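Local coordinates for protein endo-b-1,4-glucanase (Nasutitermes takasagoensis, PDB 1KS8) that probably catalyses the internal hydrolysis of beta-1,4-glucosidic bonds in cellulose, lichenin and cereal beta-glucans, as a family 9 glycoside hydrolase, at residues S12-E17 against D27-W32; S345-F350 against G389-G394; P358-S363 against H385-A390. All blocks are in the same frame, centred on the assembly; numbering follows the deposited sequence.

Contact 1. Residues S12-E17 against D27-W32; sequences SLLFYE and DQKVTW
Glu17, near the end of helix 5-18, and Val30, in the loop that follows the helix, bring their CA atoms to 6.2 Å, the nearest CA pair between 12-17 and 27-32. The loop has no regular structure here and bends at Val30 in an inverse gamma turn. Glu17 reaches into this bend with an extended side chain, and its OE2 takes two successive backbone N-H groups. Lys29 N, 2.7 Å from Glu17 OE2, is received on the syn lone pair of that oxygen; Val30 N, 3.2 Å from the same OE2, comes from above the carboxylate plane, 37° out of it. The other oxygen, Glu17 OE1, receives a water hydrogen bond of 2.7 Å, and this water also donates to Asp27 O. Nearer the helix backbone, Val30 CG2 packs 3.7 Å from Glu17 CB and 4.0 Å from Leu14 CD2. It is placed there by chi1 of 177°, which puts CG1 opposite the backbone N and turns CG2 to the helix. Lys29 CB touches Leu14 CD2, while its extended chain leads away to a salt bridge with Asp91. With an alanine at Glu17, both loop N-H groups would probably lose their acceptor and the turn would be freer to shift. Polar bonds thus fasten loop to helix beside a small apolar patch; two N-H donors and a water on one buried carboxylate would tend to favour ionisation.

Contact 2. Residues S345-F350 against G389-G394; sequences SFVCGF and GALVGG
The Phe346 ring meets Val392 at its edge, CD1 lying 4.1 Å from Val392 CG2 near the ring plane, while Gly394 CA approaches it obliquely; Tyr401 adds an edge-to-face ring contact. Phe350 has Ser345 OG at its ring edge, in plane. That hydroxyl donates to Phe350 O and accepts from Val347 N in an ST turn, tying 345-350 into a compact loop. Val347 and Leu391 form a single antiparallel bridge, a non-hydrogen-bonded pair, between two long loops of this (alpha/alpha)6 fold. Val392 N points almost straight at Phe346 O (3.2 Å, 174° at the hydrogen), and Cys348 N donates to Ala390 O at 2.9 Å. A third bond, Gly389 N to Cys348 O, joins the bridge to the type II turn Val347-Phe350, in which Gly349 takes the positive-phi position. Val347 sets CG1 against the Gly389 carbonyl carbon and CG2 4.1 Å from Leu391 CD1. On another side, Cys348 SG touches Ala390 CB and lies 3.9 Å from Val392 CG1. With chi1 of -60°, Val392 turns CG1 to this sulfur and CG2 to Phe346; its side chain is about 7 Å from those of Asp403 and Glu412, the predicted active-site residues.

Contact 3. Residues P358-S363 against H385-A390; sequences PHHRSS and HVLSGA. With SO4 (sulfate ion), chain B.
Pro358 starts the contact by laying CG 4.1 Å from Leu387 CD2. The segment 358-363 then runs into the short helix 361-364, with His360 at its N-cap, near the probable active site of this (alpha/alpha)6 enzyme: the Pro358 side chain is about 5 Å from that of Asp403, a predicted active-site residue. His359 is the centre of an inverse gamma turn and points away from 385-390; its NE2 donates to sulfate O1 at 2.6 Å. His360 turns back towards the loop, chi1 of -171° carrying its ring under Leu387. The methyl CD2 of Leu387 sits 3.6 Å above the ring centroid of His360, 9° off the normal, a CH-pi contact over the face. The His360 ring is held at both nitrogens: NE2 is hydrogen-bonded to Gln19, while ND1 accepts the capping bond from Ser363 N at 3.2 Å, nearly in the ring plane, and lies 2.9 Å from Ser363 OG in a second hydrogen bond. Arg361 extends the other way, and its NH1 and NH2 meet sulfate O4 and O2, each at 2.8 Å, gripping an anion probably from the crystallisation liquor. Ser362 O lies at the edge of the His385 ring, whose stacking partner is Trp32. Ser363 rests its CB on Leu387 CB, and its O accepts from His385 N at 2.8 Å with a 163° angle at the hydrogen.

All three contacts are largely buried. Contact 1 carries the exposed Lys29 and joins helix 5-18 to its own following loop, whereas contact 2 ties two loops and contact 3 ties the run into helix 361-364 to a loop; both pairs are distant in sequence and share Gly389 and Ala390. Bonding differs: a carboxylate holds N-H groups in contact 1, backbone meets backbone in contact 2, and contact 3 adds a leucine over an imidazole. Phe15 CD1 packs 3.5 Å from Ala390 CB, and Trp32 CB 3.3 Å from His385 CE1. Contacts 2 and 3 also touch through Cys348 SG and Pro358 CG, 4.0 Å apart, and approach the predicted active-site residues; contact 1 lies away.

Contact 1. Residues S12-E17 against D27-W32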
# COMPACT_ATOMS: atom_id res chain seq x y z
N SER A 12 -3.86 1.84 -12.43
CA SER A 12 -3.64 1.54 -11.02
C SER A 12 -4.60 2.35 -10.15
O SER A 12 -5.11 1.87 -9.14
CB SER A 12 -2.19 1.82 -10.63
OG SER A 12 -1.90 1.36 -9.32
N LEU A 13 -4.84 3.60 -10.55
CA LEU A 13 -5.77 4.43 -9.80
C LEU A 13 -7.18 3.86 -9.90
O LEU A 13 -7.97 3.99 -8.97
CB LEU A 13 -5.71 5.88 -10.31
CG LEU A 13 -4.47 6.62 -9.80
CD1 LEU A 13 -4.23 7.87 -10.62
CD2 LEU A 13 -4.65 6.96 -8.32
N LEU A 14 -7.50 3.21 -11.03
CA LEU A 14 -8.82 2.60 -11.18
C LEU A 14 -8.91 1.41 -10.23
O LEU A 14 -9.99 1.10 -9.71
CB LEU A 14 -9.05 2.14 -12.62
CG LEU A 14 -9.22 3.24 -13.67
CD1 LEU A 14 -9.41 2.60 -15.03
CD2 LEU A 14 -10.41 4.12 -13.34
N PHE A 15 -7.79 0.73 -9.99
CA PHE A 15 -7.81 -0.39 -9.06
C PHE A 15 -8.16 0.14 -7.68
O PHE A 15 -9.00 -0.43 -6.98
CB PHE A 15 -6.46 -1.11 -9.02
CG PHE A 15 -6.34 -2.08 -7.86
CD1 PHE A 15 -7.19 -3.17 -7.75
CD2 PHE A 15 -5.38 -1.88 -6.87
CE1 PHE A 15 -7.10 -4.05 -6.67
CE2 PHE A 15 -5.28 -2.75 -5.78
CZ PHE A 15 -6.14 -3.83 -5.68
N TYR A 16 -7.54 1.24 -7.27
CA TYR A 16 -7.86 1.78 -5.95
C TYR A 16 -9.32 2.22 -5.87
O TYR A 16 -9.95 2.07 -4.83
CB TYR A 16 -6.88 2.90 -5.57
CG TYR A 16 -5.54 2.34 -5.11
CD1 TYR A 16 -5.46 1.59 -3.93
CD2 TYR A 16 -4.39 2.49 -5.88
CE1 TYR A 16 -4.25 1.01 -3.54
CE2 TYR A 16 -3.18 1.91 -5.49
CZ TYR A 16 -3.12 1.17 -4.33
OH TYR A 16 -1.94 0.59 -3.94
N GLU A 17 -9.87 2.75 -6.97
CA GLU A 17 -11.28 3.14 -6.93
C GLU A 17 -12.12 1.88 -6.70
O GLU A 17 -13.15 1.93 -6.03
CB GLU A 17 -11.73 3.80 -8.25
CG GLU A 17 -11.19 5.20 -8.49
CD GLU A 17 -12.09 6.02 -9.40
OE1 GLU A 17 -11.64 7.08 -9.89
OE2 GLU A 17 -13.26 5.61 -9.61
N ASP A 27 -18.51 11.31 -8.94
CA ASP A 27 -17.57 11.21 -10.05
C ASP A 27 -16.77 9.91 -10.09
O ASP A 27 -15.73 9.84 -10.75
CB ASP A 27 -16.62 12.41 -10.06
CG ASP A 27 -15.71 12.46 -8.85
OD1 ASP A 27 -15.77 11.54 -8.01
OD2 ASP A 27 -14.91 13.42 -8.75
N GLN A 28 -17.25 8.90 -9.38
CA GLN A 28 -16.59 7.59 -9.37
C GLN A 28 -16.44 7.12 -10.82
O GLN A 28 -17.38 7.24 -11.60
CB GLN A 28 -17.44 6.59 -8.57
CG GLN A 28 -16.99 5.13 -8.66
CD GLN A 28 -15.98 4.73 -7.59
OE1 GLN A 28 -15.54 3.58 -7.56
NE2 GLN A 28 -15.62 5.67 -6.72
N LYS A 29 -15.27 6.59 -11.17
CA LYS A 29 -15.02 6.11 -12.52
C LYS A 29 -15.30 4.62 -12.66
O LYS A 29 -15.75 4.16 -13.70
CB LYS A 29 -13.59 6.45 -12.95
CG LYS A 29 -13.38 7.95 -13.13
CD LYS A 29 -11.94 8.33 -13.42
CE LYS A 29 -11.80 9.84 -13.52
NZ LYS A 29 -10.41 10.28 -13.78
N VAL A 30 -15.02 3.86 -11.60
CA VAL A 30 -15.29 2.43 -11.60
C VAL A 30 -16.72 2.33 -11.09
O VAL A 30 -16.98 2.12 -9.90
CB VAL A 30 -14.31 1.68 -10.68
CG1 VAL A 30 -14.66 0.20 -10.65
CG2 VAL A 30 -12.89 1.87 -11.18
N THR A 31 -17.66 2.51 -12.01
CA THR A 31 -19.08 2.53 -11.71
C THR A 31 -19.78 1.21 -11.41
O THR A 31 -20.94 1.22 -11.00
CB THR A 31 -19.86 3.27 -12.81
OG1 THR A 31 -19.61 2.64 -14.07
CG2 THR A 31 -19.41 4.72 -12.87
N TRP A 32 -19.12 0.08 -11.63
CA TRP A 32 -19.77 -1.19 -11.31
C TRP A 32 -19.71 -1.40 -9.79
O TRP A 32 -20.41 -2.25 -9.25
CB TRP A 32 -19.15 -2.37 -12.05
CG TRP A 32 -17.65 -2.47 -12.03
CD1 TRP A 32 -16.79 -2.00 -12.98
CD2 TRP A 32 -16.85 -3.11 -11.03
NE1 TRP A 32 -15.50 -2.32 -12.64
CE2 TRP A 32 -15.51 -3.00 -11.45
CE3 TRP A 32 -17.14 -3.77 -9.83
CZ2 TRP A 32 -14.45 -3.53 -10.70
CZ3 TRP A 32 -16.08 -4.29 -9.09
CH2 TRP A 32 -14.75 -4.17 -9.53
O HOH W 1 -13.17 9.29 -10.03

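Contact 2. Residues S345-F350 against G389-G394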
# COMPACT_ATOMS: atom_id res chain seq x y z
N SER A 345 1.03 -10.13 -19.54
CA SER A 345 0.83 -9.10 -18.54
C SER A 345 0.33 -9.74 -17.25
O SER A 345 -0.38 -10.74 -17.27
CB SER A 345 -0.21 -8.09 -19.02
OG SER A 345 -0.67 -7.30 -17.93
N PHE A 346 0.73 -9.15 -16.12
CA PHE A 346 0.29 -9.61 -14.81
C PHE A 346 -0.51 -8.51 -14.14
O PHE A 346 -0.72 -8.52 -12.93
CB PHE A 346 1.49 -10.03 -13.96
CG PHE A 346 2.09 -11.34 -14.38
CD1 PHE A 346 1.41 -12.53 -14.12
CD2 PHE A 346 3.29 -11.39 -15.07
CE1 PHE A 346 1.92 -13.75 -14.56
CE2 PHE A 346 3.81 -12.60 -15.50
CZ PHE A 346 3.13 -13.79 -15.25
N VAL A 347 -0.94 -7.56 -14.96
CA VAL A 347 -1.77 -6.44 -14.50
C VAL A 347 -3.14 -6.63 -15.14
O VAL A 347 -3.29 -6.59 -16.36
CB VAL A 347 -1.18 -5.09 -14.94
CG1 VAL A 347 -2.13 -3.96 -14.55
CG2 VAL A 347 0.19 -4.88 -14.30
N CYS A 348 -4.16 -6.85 -14.31
CA CYS A 348 -5.51 -7.05 -14.82
C CYS A 348 -5.97 -5.89 -15.69
O CYS A 348 -5.68 -4.73 -15.40
CB CYS A 348 -6.49 -7.23 -13.65
SG CYS A 348 -6.14 -8.69 -12.62
N GLY A 349 -6.68 -6.22 -16.77
CA GLY A 349 -7.19 -5.21 -17.68
C GLY A 349 -6.15 -4.49 -18.52
O GLY A 349 -6.44 -3.47 -19.13
N PHE A 350 -4.93 -5.03 -18.55
CA PHE A 350 -3.86 -4.41 -19.32
C PHE A 350 -2.97 -5.39 -20.05
O PHE A 350 -2.66 -6.47 -19.54
CB PHE A 350 -2.96 -3.56 -18.41
CG PHE A 350 -1.76 -3.00 -19.12
CD1 PHE A 350 -1.83 -1.78 -19.79
CD2 PHE A 350 -0.57 -3.73 -19.18
CE1 PHE A 350 -0.74 -1.29 -20.51
CE2 PHE A 350 0.52 -3.25 -19.90
CZ PHE A 350 0.44 -2.03 -20.57
N GLY A 389 -5.99 -2.43 -13.69
CA GLY A 389 -4.89 -1.95 -12.86
C GLY A 389 -4.35 -2.82 -11.75
O GLY A 389 -3.26 -2.54 -11.24
N ALA A 390 -5.07 -3.86 -11.37
CA ALA A 390 -4.63 -4.73 -10.27
C ALA A 390 -3.42 -5.60 -10.59
O ALA A 390 -3.43 -6.36 -11.57
CB ALA A 390 -5.79 -5.61 -9.81
N LEU A 391 -2.39 -5.50 -9.76
CA LEU A 391 -1.18 -6.31 -9.91
C LEU A 391 -1.40 -7.60 -9.11
O LEU A 391 -1.62 -7.55 -7.90
CB LEU A 391 0.03 -5.55 -9.36
CG LEU A 391 1.39 -6.27 -9.44
CD1 LEU A 391 1.81 -6.41 -10.89
CD2 LEU A 391 2.43 -5.48 -8.66
N VAL A 392 -1.36 -8.75 -9.78
CA VAL A 392 -1.56 -10.01 -9.09
C VAL A 392 -0.29 -10.53 -8.42
O VAL A 392 0.79 -9.95 -8.60
CB VAL A 392 -2.10 -11.12 -10.04
CG1 VAL A 392 -3.44 -10.69 -10.64
CG2 VAL A 392 -1.09 -11.42 -11.13
N GLY A 393 -0.42 -11.61 -7.66
CA GLY A 393 0.74 -12.19 -7.00
C GLY A 393 1.81 -12.48 -8.04
O GLY A 393 2.98 -12.13 -7.85
N GLY A 394 1.42 -13.12 -9.13
CA GLY A 394 2.38 -13.39 -10.18
C GLY A 394 2.77 -14.83 -10.41
O GLY A 394 2.16 -15.75 -9.88

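Contact 3. Residues P358-S363 against H385-A390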
# COMPACT_ATOMS: atom_id res chain seq x y z
N PRO A 358 -8.84 -12.73 -11.12
CA PRO A 358 -8.21 -12.39 -9.84
C PRO A 358 -9.07 -12.87 -8.67
O PRO A 358 -10.30 -12.92 -8.77
CB PRO A 358 -8.08 -10.87 -9.90
CG PRO A 358 -9.21 -10.46 -10.79
CD PRO A 358 -9.17 -11.51 -11.88
N HIS A 359 -8.42 -13.25 -7.58
CA HIS A 359 -9.09 -13.71 -6.36
C HIS A 359 -9.69 -12.45 -5.75
O HIS A 359 -9.16 -11.89 -4.79
CB HIS A 359 -8.05 -14.32 -5.43
CG HIS A 359 -8.63 -15.00 -4.23
ND1 HIS A 359 -9.19 -16.26 -4.30
CD2 HIS A 359 -8.73 -14.61 -2.94
CE1 HIS A 359 -9.62 -16.61 -3.10
NE2 HIS A 359 -9.36 -15.62 -2.26
N HIS A 360 -10.83 -12.04 -6.29
CA HIS A 360 -11.44 -10.78 -5.89
C HIS A 360 -12.96 -10.86 -6.02
O HIS A 360 -13.50 -11.07 -7.11
CB HIS A 360 -10.84 -9.73 -6.82
CG HIS A 360 -11.17 -8.32 -6.47
ND1 HIS A 360 -12.24 -7.65 -7.01
CD2 HIS A 360 -10.52 -7.42 -5.69
CE1 HIS A 360 -12.24 -6.40 -6.58
NE2 HIS A 360 -11.20 -6.24 -5.78
N ARG A 361 -13.64 -10.67 -4.90
CA ARG A 361 -15.09 -10.76 -4.86
C ARG A 361 -15.90 -9.77 -5.69
O ARG A 361 -16.67 -10.18 -6.56
CB ARG A 361 -15.56 -10.69 -3.41
CG ARG A 361 -15.15 -11.91 -2.59
CD ARG A 361 -15.39 -11.68 -1.11
NE ARG A 361 -15.06 -12.86 -0.31
CZ ARG A 361 -13.83 -13.28 -0.05
NH1 ARG A 361 -12.78 -12.63 -0.53
NH2 ARG A 361 -13.65 -14.36 0.71
N SER A 362 -15.73 -8.48 -5.44
CA SER A 362 -16.54 -7.50 -6.17
C SER A 362 -16.43 -7.57 -7.68
O SER A 362 -17.44 -7.43 -8.37
CB SER A 362 -16.27 -6.08 -5.66
OG SER A 362 -14.97 -5.63 -5.99
N SER A 363 -15.24 -7.78 -8.21
CA SER A 363 -15.09 -7.85 -9.67
C SER A 363 -15.65 -9.15 -10.26
O SER A 363 -15.98 -9.20 -11.44
CB SER A 363 -13.62 -7.68 -10.08
OG SER A 363 -12.81 -8.73 -9.59
N HIS A 385 -16.37 -8.47 -14.13
CA HIS A 385 -15.81 -7.14 -14.32
C HIS A 385 -14.30 -7.23 -14.43
O HIS A 385 -13.65 -7.97 -13.69
CB HIS A 385 -16.13 -6.22 -13.14
CG HIS A 385 -17.59 -6.11 -12.82
ND1 HIS A 385 -18.49 -5.48 -13.65
CD2 HIS A 385 -18.29 -6.53 -11.74
CE1 HIS A 385 -19.69 -5.51 -13.09
NE2 HIS A 385 -19.60 -6.14 -11.93
N VAL A 386 -13.73 -6.46 -15.36
CA VAL A 386 -12.28 -6.43 -15.51
C VAL A 386 -11.77 -5.53 -14.38
O VAL A 386 -12.22 -4.39 -14.23
CB VAL A 386 -11.88 -5.84 -16.88
CG1 VAL A 386 -10.38 -5.60 -16.93
CG2 VAL A 386 -12.28 -6.81 -17.98
N LEU A 387 -10.84 -6.04 -13.59
CA LEU A 387 -10.29 -5.29 -12.47
C LEU A 387 -9.08 -4.49 -12.93
O LEU A 387 -7.94 -4.74 -12.52
CB LEU A 387 -9.91 -6.25 -11.34
CG LEU A 387 -9.51 -5.63 -10.00
CD1 LEU A 387 -10.65 -4.77 -9.45
CD2 LEU A 387 -9.17 -6.74 -9.03
N SER A 388 -9.34 -3.51 -13.79
CA SER A 388 -8.29 -2.69 -14.36
C SER A 388 -7.26 -2.18 -13.37
O SER A 388 -7.61 -1.60 -12.34
CB SER A 388 -8.92 -1.50 -15.09
OG SER A 388 -9.88 -1.93 -16.04
N GLY A 389 -5.99 -2.43 -13.69
CA GLY A 389 -4.89 -1.95 -12.86
C GLY A 389 -4.35 -2.82 -11.75
O GLY A 389 -3.26 -2.54 -11.24
N ALA A 390 -5.07 -3.86 -11.37
CA ALA A 390 -4.63 -4.73 -10.27
C ALA A 390 -3.42 -5.60 -10.59
O ALA A 390 -3.43 -6.36 -11.57
CB ALA A 390 -5.79 -5.61 -9.81
S SO4 B . -9.74 -14.18 1.07
O1 SO4 B . -8.99 -15.37 0.29
O2 SO4 B . -10.97 -14.77 1.57
O3 SO4 B . -8.97 -13.72 2.03
O4 SO4 B . -10.06 -13.24 0.03